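Nucleoside-diphosphate-sugar epimerase (Pseudomonas aeruginosa, PDB 2X4G) probably acts on nucleotide-linked sugars as an NAD-dependent epimerase or dehydratase of the Rossmann-fold class. Local coordinates at residues E141-D146 and G302-D307. Residues are numbered along the deposited sequence; the frame is centred on the assembly and turned at random.
Sequences EGLFYD and GGQFLD
L143 brings one methyl, CD1, against the amide end of Q304, which reaches it from the opposite direction; CD1 lies 4.2 Å from Q304 NE2, a loose van der Waals touch. CG of Q304 sits between its backbone N and carbonyl carbon (chi1 61°), and the chain beyond is extended (chi2 -178°), carrying the amide out to the leucine. That amide is clamped at both ends by the loop carrying P131 and H133: NE2 donates to P131 O, and OE1 accepts from H133 N, which fixes its rotation. L143 therefore meets a polar group whose hydrogen bonds are made elsewhere. Both segments are loops, one between strand 121-124 of the Rossmann-type sheet, which probably binds NAD as in the family, and helix 154-171, the other just ahead of helix 309-315, late in the chain. Backbone bonds from F305 and D307 to G139 tie the second loop to the residues leading into the first. At the far end, E141 approaches D307 through water. Its OE2 stands 4.4 Å from D307 O, and one water spans the gap, 2.9 Å from OE2 of E141 and 2.7 Å from O of D307. The water has more acceptors nearby than protons to give, so the two bonds need not both be made at once. E141 OE1 accepts from L240 N, so the carboxylate's other oxygen is held by strand 238-247. The carboxylate of D307 keeps its distance, OD1 lying 6.4 Å from E141 OE2, while its OD2 accepts from R309 N.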
loop_
_atom_site.group_PDB
_atom_site.type_symbol
_atom_site.label_atom_id
_atom_site.label_comp_id
_atom_site.label_asym_id
_atom_site.label_seq_id
_atom_site.Cartn_x
_atom_site.Cartn_y
_atom_site.Cartn_z
ATOM N N GLU A 141 1.655 -17.676 -27.177
ATOM C CA GLU A 141 2.936 -18.077 -26.614
ATOM C C GLU A 141 4.169 -17.377 -27.218
ATOM O O GLU A 141 5.244 -17.368 -26.611
ATOM C CB GLU A 141 3.084 -19.583 -26.763
ATOM C CG GLU A 141 2.169 -20.393 -25.859
ATOM C CD GLU A 141 0.766 -20.639 -26.402
ATOM O OE1 GLU A 141 -0.005 -21.338 -25.710
ATOM O OE2 GLU A 141 0.428 -20.139 -27.492
ATOM N N GLY A 142 4.017 -16.808 -28.409
ATOM C CA GLY A 142 5.101 -16.133 -29.095
ATOM C C GLY A 142 5.372 -14.729 -28.603
ATOM O O GLY A 142 6.328 -14.111 -29.032
ATOM N N LEU A 143 4.526 -14.212 -27.714
ATOM C CA LEU A 143 4.708 -12.868 -27.173
ATOM C C LEU A 143 5.791 -12.882 -26.112
ATOM O O LEU A 143 5.588 -13.409 -25.046
ATOM C CB LEU A 143 3.404 -12.344 -26.562
ATOM C CG LEU A 143 2.220 -12.162 -27.506
ATOM C CD1 LEU A 143 1.108 -11.476 -26.764
ATOM C CD2 LEU A 143 2.613 -11.337 -28.748
ATOM N N PHE A 144 6.939 -12.294 -26.404
ATOM C CA PHE A 144 8.017 -12.204 -25.438
ATOM C C PHE A 144 8.451 -10.764 -25.243
ATOM O O PHE A 144 8.382 -9.949 -26.155
ATOM C CB PHE A 144 9.227 -12.982 -25.928
ATOM C CG PHE A 144 9.060 -14.465 -25.898
ATOM C CD1 PHE A 144 8.688 -15.152 -27.028
ATOM C CD2 PHE A 144 9.324 -15.180 -24.747
ATOM C CE1 PHE A 144 8.560 -16.521 -27.006
ATOM C CE2 PHE A 144 9.201 -16.553 -24.722
ATOM C CZ PHE A 144 8.819 -17.220 -25.843
ATOM N N TYR A 145 8.914 -10.455 -24.043
ATOM C CA TYR A 145 9.685 -9.243 -23.812
ATOM C C TYR A 145 11.117 -9.504 -24.315
ATOM O O TYR A 145 11.750 -10.458 -23.883
ATOM C CB TYR A 145 9.727 -8.936 -22.315
ATOM C CG TYR A 145 8.479 -8.321 -21.725
ATOM C CD1 TYR A 145 7.635 -9.063 -20.906
ATOM C CD2 TYR A 145 8.171 -6.973 -21.948
ATOM C CE1 TYR A 145 6.500 -8.495 -20.344
ATOM C CE2 TYR A 145 7.044 -6.390 -21.393
ATOM C CZ TYR A 145 6.205 -7.160 -20.592
ATOM O OH TYR A 145 5.079 -6.596 -20.032
ATOM N N ASP A 146 11.638 -8.677 -25.213
ATOM C CA ASP A 146 13.017 -8.894 -25.706
ATOM C C ASP A 146 14.094 -8.905 -24.597
ATOM O O ASP A 146 15.166 -9.508 -24.757
ATOM C CB ASP A 146 13.397 -7.837 -26.765
ATOM C CG ASP A 146 12.723 -8.088 -28.124
ATOM O OD1 ASP A 146 12.366 -9.264 -28.401
ATOM O OD2 ASP A 146 12.554 -7.113 -28.905
ATOM N N GLY A 302 -5.133 -5.168 -15.828
ATOM C CA GLY A 302 -4.096 -5.169 -16.850
ATOM C C GLY A 302 -3.929 -6.528 -17.512
ATOM O O GLY A 302 -2.867 -6.821 -18.048
ATOM N N GLY A 303 -4.970 -7.359 -17.497
ATOM C CA GLY A 303 -4.897 -8.686 -18.101
ATOM C C GLY A 303 -5.288 -8.612 -19.558
ATOM O O GLY A 303 -5.780 -7.570 -20.000
ATOM N N GLN A 304 -5.074 -9.702 -20.304
ATOM C CA GLN A 304 -5.569 -9.801 -21.695
ATOM C C GLN A 304 -6.275 -11.118 -21.996
ATOM O O GLN A 304 -6.257 -12.041 -21.185
ATOM C CB GLN A 304 -4.431 -9.600 -22.695
ATOM C CG GLN A 304 -3.299 -10.612 -22.602
ATOM C CD GLN A 304 -2.188 -10.310 -23.585
ATOM O OE1 GLN A 304 -2.429 -9.750 -24.656
ATOM N NE2 GLN A 304 -0.964 -10.670 -23.229
ATOM N N PHE A 305 -6.917 -11.178 -23.164
ATOM C CA PHE A 305 -7.498 -12.414 -23.682
ATOM C C PHE A 305 -6.355 -13.298 -24.123
ATOM O O PHE A 305 -5.305 -12.800 -24.526
ATOM C CB PHE A 305 -8.427 -12.170 -24.882
ATOM C CG PHE A 305 -9.753 -11.502 -24.550
ATOM C CD1 PHE A 305 -10.238 -11.410 -23.254
ATOM C CD2 PHE A 305 -10.531 -10.997 -25.568
ATOM C CE1 PHE A 305 -11.471 -10.805 -22.995
ATOM C CE2 PHE A 305 -11.755 -10.398 -25.307
ATOM C CZ PHE A 305 -12.222 -10.309 -24.014
ATOM N N LEU A 306 -6.575 -14.608 -24.050
ATOM C CA LEU A 306 -5.563 -15.601 -24.374
ATOM C C LEU A 306 -6.053 -16.515 -25.509
ATOM O O LEU A 306 -7.236 -16.813 -25.591
ATOM C CB LEU A 306 -5.212 -16.412 -23.123
ATOM C CG LEU A 306 -4.797 -15.606 -21.875
ATOM C CD1 LEU A 306 -4.166 -16.495 -20.797
ATOM C CD2 LEU A 306 -3.849 -14.446 -22.209
ATOM N N ASP A 307 -5.131 -16.922 -26.384
ATOM C CA ASP A 307 -5.394 -17.796 -27.520
ATOM C C ASP A 307 -5.011 -19.193 -27.090
ATOM O O ASP A 307 -3.860 -19.432 -26.741
ATOM C CB ASP A 307 -4.516 -17.363 -28.722
ATOM C CG ASP A 307 -4.853 -18.106 -30.045
ATOM O OD1 ASP A 307 -4.301 -17.722 -31.109
ATOM O OD2 ASP A 307 -5.674 -19.054 -30.035
HETATM O O HOH W 1 -2.249 -20.633 -28.605
#